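Side-chain contacts in pumilio homolog 23 (PDB 5WZJ), which binds RNA sequence-specifically, including an 18S rRNA sequence, through pumilio repeats and probably regulates translation and mRNA stability: residues F315-S318 with C322-F325; V326-I331 with V363-A368. All coordinates share one frame; numbering follows the deposited sequence.

Interaction 1: F315-S318 with C322-F325; sequences FELS and CANF. With nucleotides of chain B.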
# COMPACT_ATOMS: atom_id res chain seq x y z
N PHE A 315 -14.87 2.85 -19.50
CA PHE A 315 -15.92 3.32 -18.60
C PHE A 315 -16.70 2.15 -18.02
O PHE A 315 -17.00 2.14 -16.82
CB PHE A 315 -16.86 4.31 -19.30
CG PHE A 315 -17.99 4.76 -18.41
CD1 PHE A 315 -17.74 5.55 -17.31
CD2 PHE A 315 -19.29 4.35 -18.65
CE1 PHE A 315 -18.76 5.95 -16.47
CE2 PHE A 315 -20.33 4.74 -17.82
CZ PHE A 315 -20.06 5.55 -16.73
N GLU A 316 -17.02 1.15 -18.85
CA GLU A 316 -17.73 -0.02 -18.34
C GLU A 316 -16.96 -0.68 -17.20
O GLU A 316 -17.55 -1.07 -16.19
CB GLU A 316 -17.98 -1.04 -19.46
CG GLU A 316 -18.72 -2.28 -18.96
CD GLU A 316 -18.80 -3.39 -19.99
OE1 GLU A 316 -18.60 -3.12 -21.20
OE2 GLU A 316 -19.05 -4.55 -19.59
N LEU A 317 -15.64 -0.80 -17.35
CA LEU A 317 -14.83 -1.42 -16.30
C LEU A 317 -14.72 -0.50 -15.08
O LEU A 317 -14.64 -0.99 -13.94
CB LEU A 317 -13.45 -1.79 -16.85
CG LEU A 317 -13.47 -2.88 -17.93
CD1 LEU A 317 -12.11 -3.05 -18.59
CD2 LEU A 317 -13.96 -4.24 -17.38
N SER A 318 -14.76 0.81 -15.29
CA SER A 318 -14.66 1.77 -14.19
C SER A 318 -15.90 1.79 -13.31
O SER A 318 -15.81 2.24 -12.16
CB SER A 318 -14.39 3.17 -14.73
OG SER A 318 -13.14 3.22 -15.38
N CYS A 322 -15.16 -4.32 -8.89
CA CYS A 322 -13.81 -4.86 -8.86
C CYS A 322 -12.92 -4.31 -9.96
O CYS A 322 -11.78 -3.92 -9.71
CB CYS A 322 -13.84 -6.40 -8.96
SG CYS A 322 -14.60 -7.23 -7.55
N ALA A 323 -13.41 -4.31 -11.19
CA ALA A 323 -12.59 -3.90 -12.32
C ALA A 323 -12.16 -2.44 -12.26
O ALA A 323 -11.19 -2.07 -12.92
CB ALA A 323 -13.34 -4.16 -13.63
N ASN A 324 -12.86 -1.59 -11.49
CA ASN A 324 -12.43 -0.19 -11.49
C ASN A 324 -11.05 -0.04 -10.88
O ASN A 324 -10.31 0.88 -11.23
CB ASN A 324 -13.45 0.71 -10.79
CG ASN A 324 -13.29 0.73 -9.28
OD1 ASN A 324 -12.62 1.60 -8.73
ND2 ASN A 324 -13.93 -0.24 -8.61
N PHE A 325 -10.66 -0.95 -9.98
CA PHE A 325 -9.30 -0.90 -9.45
C PHE A 325 -8.27 -1.32 -10.49
O PHE A 325 -7.14 -0.83 -10.46
CB PHE A 325 -9.19 -1.75 -8.20
CG PHE A 325 -9.99 -1.23 -7.04
CD1 PHE A 325 -9.49 -0.20 -6.24
CD2 PHE A 325 -11.26 -1.73 -6.78
CE1 PHE A 325 -10.23 0.29 -5.18
CE2 PHE A 325 -12.01 -1.23 -5.74
CZ PHE A 325 -11.49 -0.22 -4.92
P G B 7 -16.11 -2.14 -0.32
OP1 G B 7 -17.48 -2.48 0.14
OP2 G B 7 -14.97 -1.89 0.59
O5' G B 7 -15.59 -3.33 -1.24
C5' G B 7 -16.43 -3.94 -2.20
C4' G B 7 -15.69 -4.97 -3.01
O4' G B 7 -14.84 -4.33 -4.00
C3' G B 7 -14.72 -5.85 -2.24
O3' G B 7 -15.38 -6.86 -1.50
C2' G B 7 -13.81 -6.37 -3.34
O2' G B 7 -14.45 -7.41 -4.06
C1' G B 7 -13.71 -5.13 -4.26
N9 G B 7 -12.49 -4.36 -3.97
C8 G B 7 -12.27 -3.53 -2.90
N7 G B 7 -11.06 -3.03 -2.90
C5 G B 7 -10.46 -3.58 -4.02
C6 G B 7 -9.15 -3.41 -4.54
O6 G B 7 -8.24 -2.71 -4.09
N1 G B 7 -8.94 -4.14 -5.71
C2 G B 7 -9.88 -4.95 -6.29
N2 G B 7 -9.50 -5.59 -7.40
N3 G B 7 -11.11 -5.12 -5.81
C4 G B 7 -11.32 -4.41 -4.69
P U B 6 -14.07 4.30 0.14
OP1 U B 6 -14.91 5.35 -0.49
OP2 U B 6 -13.76 4.37 1.58
O5' U B 6 -14.71 2.87 -0.14
C5' U B 6 -16.11 2.66 -0.22
C4' U B 6 -16.42 1.55 -1.18
O4' U B 6 -16.24 2.04 -2.54
C3' U B 6 -15.52 0.31 -1.05
O3' U B 6 -16.27 -0.88 -1.31
C2' U B 6 -14.48 0.53 -2.15
O2' U B 6 -13.89 -0.65 -2.64
C1' U B 6 -15.31 1.23 -3.23
N1 U B 6 -14.54 2.10 -4.13
C2 U B 6 -14.38 1.69 -5.45
O2 U B 6 -14.83 0.64 -5.87
N3 U B 6 -13.67 2.56 -6.25
C4 U B 6 -13.13 3.78 -5.88
O4 U B 6 -12.52 4.46 -6.71
C5 U B 6 -13.34 4.13 -4.50
C6 U B 6 -14.01 3.30 -3.69
P U B 5 -8.19 3.21 2.47
OP1 U B 5 -9.15 3.36 3.58
OP2 U B 5 -7.51 1.92 2.18
O5' U B 5 -8.89 3.69 1.13
C5' U B 5 -9.56 4.95 1.07
C4' U B 5 -10.54 5.00 -0.07
O4' U B 5 -9.80 5.00 -1.32
C3' U B 5 -11.50 3.81 -0.15
O3' U B 5 -12.72 4.26 -0.72
C2' U B 5 -10.79 2.88 -1.13
O2' U B 5 -11.65 1.97 -1.79
C1' U B 5 -10.18 3.88 -2.11
N1 U B 5 -8.98 3.41 -2.80
C2 U B 5 -8.98 3.49 -4.18
O2 U B 5 -9.94 3.90 -4.81
N3 U B 5 -7.84 3.05 -4.80
C4 U B 5 -6.71 2.57 -4.19
O4 U B 5 -5.77 2.22 -4.89
C5 U B 5 -6.77 2.52 -2.76
C6 U B 5 -7.88 2.94 -2.12

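Interaction 2: V326-I331 with V363-A368; sequences VIQALI and VASLIA. With nucleotides of chain B.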
# COMPACT_ATOMS: atom_id res chain seq x y z
N VAL A 326 -8.66 -2.20 -11.43
CA VAL A 326 -7.79 -2.49 -12.56
C VAL A 326 -7.61 -1.25 -13.43
O VAL A 326 -6.50 -0.95 -13.90
CB VAL A 326 -8.33 -3.66 -13.39
CG1 VAL A 326 -7.35 -4.01 -14.52
CG2 VAL A 326 -8.57 -4.89 -12.51
N ILE A 327 -8.70 -0.51 -13.65
CA ILE A 327 -8.59 0.71 -14.44
C ILE A 327 -7.68 1.72 -13.73
O ILE A 327 -6.87 2.40 -14.37
CB ILE A 327 -9.99 1.29 -14.73
CG1 ILE A 327 -10.81 0.28 -15.55
CG2 ILE A 327 -9.89 2.62 -15.49
CD1 ILE A 327 -10.07 -0.23 -16.82
N GLN A 328 -7.78 1.79 -12.40
CA GLN A 328 -6.89 2.67 -11.65
C GLN A 328 -5.43 2.31 -11.88
O GLN A 328 -4.58 3.19 -12.08
CB GLN A 328 -7.22 2.62 -10.17
CG GLN A 328 -8.51 3.36 -9.78
CD GLN A 328 -8.74 3.30 -8.28
OE1 GLN A 328 -7.78 3.40 -7.50
NE2 GLN A 328 -9.99 3.12 -7.87
N ALA A 329 -5.11 1.01 -11.83
CA ALA A 329 -3.75 0.57 -12.12
C ALA A 329 -3.37 0.86 -13.56
O ALA A 329 -2.25 1.32 -13.84
CB ALA A 329 -3.60 -0.93 -11.81
N LEU A 330 -4.28 0.61 -14.50
CA LEU A 330 -3.99 0.90 -15.90
C LEU A 330 -3.68 2.38 -16.11
O LEU A 330 -2.68 2.74 -16.74
CB LEU A 330 -5.16 0.49 -16.79
CG LEU A 330 -5.00 0.77 -18.29
CD1 LEU A 330 -4.21 -0.33 -18.98
CD2 LEU A 330 -6.36 0.89 -18.91
N ILE A 331 -4.55 3.25 -15.60
CA ILE A 331 -4.34 4.69 -15.73
C ILE A 331 -2.99 5.10 -15.16
O ILE A 331 -2.20 5.80 -15.81
CB ILE A 331 -5.49 5.46 -15.03
CG1 ILE A 331 -6.82 5.24 -15.75
CG2 ILE A 331 -5.17 6.95 -14.97
CD1 ILE A 331 -8.02 5.74 -14.96
N VAL A 363 -11.11 8.71 -11.00
CA VAL A 363 -10.91 10.13 -11.30
C VAL A 363 -9.57 10.60 -10.76
O VAL A 363 -8.79 11.25 -11.47
CB VAL A 363 -12.08 10.96 -10.72
CG1 VAL A 363 -11.83 12.44 -10.95
CG2 VAL A 363 -13.39 10.55 -11.36
N ALA A 364 -9.28 10.27 -9.50
CA ALA A 364 -7.99 10.64 -8.90
C ALA A 364 -6.82 10.11 -9.72
O ALA A 364 -5.82 10.81 -9.91
CB ALA A 364 -7.91 10.09 -7.47
N SER A 365 -6.91 8.86 -10.19
CA SER A 365 -5.79 8.31 -10.95
C SER A 365 -5.59 9.06 -12.25
O SER A 365 -4.45 9.33 -12.65
CB SER A 365 -6.03 6.82 -11.22
OG SER A 365 -6.10 6.09 -10.01
N LEU A 366 -6.67 9.39 -12.96
CA LEU A 366 -6.52 10.07 -14.24
C LEU A 366 -5.94 11.46 -14.06
O LEU A 366 -5.02 11.87 -14.79
CB LEU A 366 -7.87 10.13 -14.96
CG LEU A 366 -7.81 10.57 -16.42
CD1 LEU A 366 -6.96 9.59 -17.24
CD2 LEU A 366 -9.21 10.71 -17.03
N ILE A 367 -6.42 12.19 -13.06
CA ILE A 367 -5.88 13.52 -12.79
C ILE A 367 -4.40 13.44 -12.43
O ILE A 367 -3.59 14.23 -12.92
CB ILE A 367 -6.70 14.20 -11.67
CG1 ILE A 367 -8.13 14.45 -12.15
CG2 ILE A 367 -6.02 15.49 -11.23
CD1 ILE A 367 -9.06 14.95 -11.07
N ALA A 368 -4.02 12.46 -11.61
CA ALA A 368 -2.63 12.37 -11.18
C ALA A 368 -1.70 12.04 -12.34
O ALA A 368 -0.58 12.56 -12.41
CB ALA A 368 -2.49 11.31 -10.08
P U B 5 -8.19 3.21 2.47
OP1 U B 5 -9.15 3.36 3.58
OP2 U B 5 -7.51 1.92 2.18
O5' U B 5 -8.89 3.69 1.13
C5' U B 5 -9.56 4.95 1.07
C4' U B 5 -10.54 5.00 -0.07
O4' U B 5 -9.80 5.00 -1.32
C3' U B 5 -11.50 3.81 -0.15
O3' U B 5 -12.72 4.26 -0.72
C2' U B 5 -10.79 2.88 -1.13
O2' U B 5 -11.65 1.97 -1.79
C1' U B 5 -10.18 3.88 -2.11
N1 U B 5 -8.98 3.41 -2.80
C2 U B 5 -8.98 3.49 -4.18
O2 U B 5 -9.94 3.90 -4.81
N3 U B 5 -7.84 3.05 -4.80
C4 U B 5 -6.71 2.57 -4.19
O4 U B 5 -5.77 2.22 -4.89
C5 U B 5 -6.77 2.52 -2.76
C6 U B 5 -7.88 2.94 -2.12

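Interaction 1: F315-S318 with C322-F325
Leu317 and Ser318, at the end of helix 314-318, meet Ala323 and Asn324 across a short loop that brings the CA atoms of Ser318 and Asn324 to 4.0 Å. The loop joins two helices of Pumilio repeat 6, and the second, helix 323-332, carries residues that read the RNA. The contact is small and buried. Leu317 CD2 lies 3.8 Å from Ala323 CB, the one apolar side-chain pair. Ser318 O abuts Asn324 CB, while Ser318 OG is hydrogen-bonded back to Leu314 O. Asn324 has CG between its backbone N and carbonyl carbon (chi1 83°), and its amide leads away from helix 314-318 to the base of U6 of chain B. Asn324 OD1 accepts from U6 N3 at 2.9 Å (158°), and Asn324 ND2 donates to U6 O2 at 3.0 Å with a more bent angle (138°). Asn324 ND2 is also hydrogen-bonded to Asp320 O, which probably helps to fix the amide flip. Phe325 places one ring face over the base of G7 of chain B, with G7 C6 above the ring centre; Asn324 OD1 lies over the opposite face. At the ring edge, Phe325 CE1 is 3.6 Å from C2 of U5 of chain B.

Interaction 2: V326-I331 with V363-A368
Ile331 and Gln328 pack on Ser365 and Leu366 in a buried contact between parallel neighbouring helices, at the RNA-binding surface of the protein. Helix 323-332 and helix 360-373 run side by side. Over these segments the axes approach to 8.8 Å and lie within 3° of parallel. No hydrogen bond crosses between them. Ile331 does most of the apolar work through its CG2 branch. Ile331 CG2 sits against the backbone of the other helix, 3.4 Å from Ser365 O. It also touches the side chain of Leu366, with Ile331 CG2 to Leu366 CD1 at 3.9 Å. Ser365 is small enough to sit facing helix 323-332. Ser365 OG lies 3.6 Å from both Gln328 CB and Gln328 CG, and is hydrogen-bonded to Gly361 O in its own helix. Side-by-side helices of this kind build the right-handed superhelix of pumilio repeats, and here the first helix belongs to Pumilio repeat 6. Gln328 links the packing to the RNA. Its CG is anti to the carbonyl carbon (chi1 -74°) and the chain is extended beyond it, which carries the amide past Ser365 to the base of U5 of chain B. Gln328 OE1 accepts from U5 N3 at 2.7 Å in a nearly straight bond (172°). Gln328 NE2 donates to U5 O2 at 3.2 Å, a longer and less straight bond. An alanine here would remove both bonds and would probably leave U5 N3 and O2 without their protein partners and Ser365 OG without the CG methylene beside it. Gln328 NE2 also makes a weak hydrogen bond to Asn324 OD1, one turn earlier in the helix.

Overall arrangement
Both interactions are buried, and both use helix 323-332. Interaction 1 ties the start of that helix to the preceding helix 314-318 within one repeat. Interaction 2 sets its later turns against helix 360-373, further along the superhelix. Their centres are 10 Å apart, and they meet at Ile327, which packs on Leu317 and Ser318. Interaction 1 is a close backbone approach across a short loop with little apolar surface; interaction 2 is a side-by-side helix packing led by a branched aliphatic side chain. Each sends one amide to a uracil, U6 from 322-325 and U5 from 326-331, while only interaction 1 adds an aromatic ring lying over a base, that of G7.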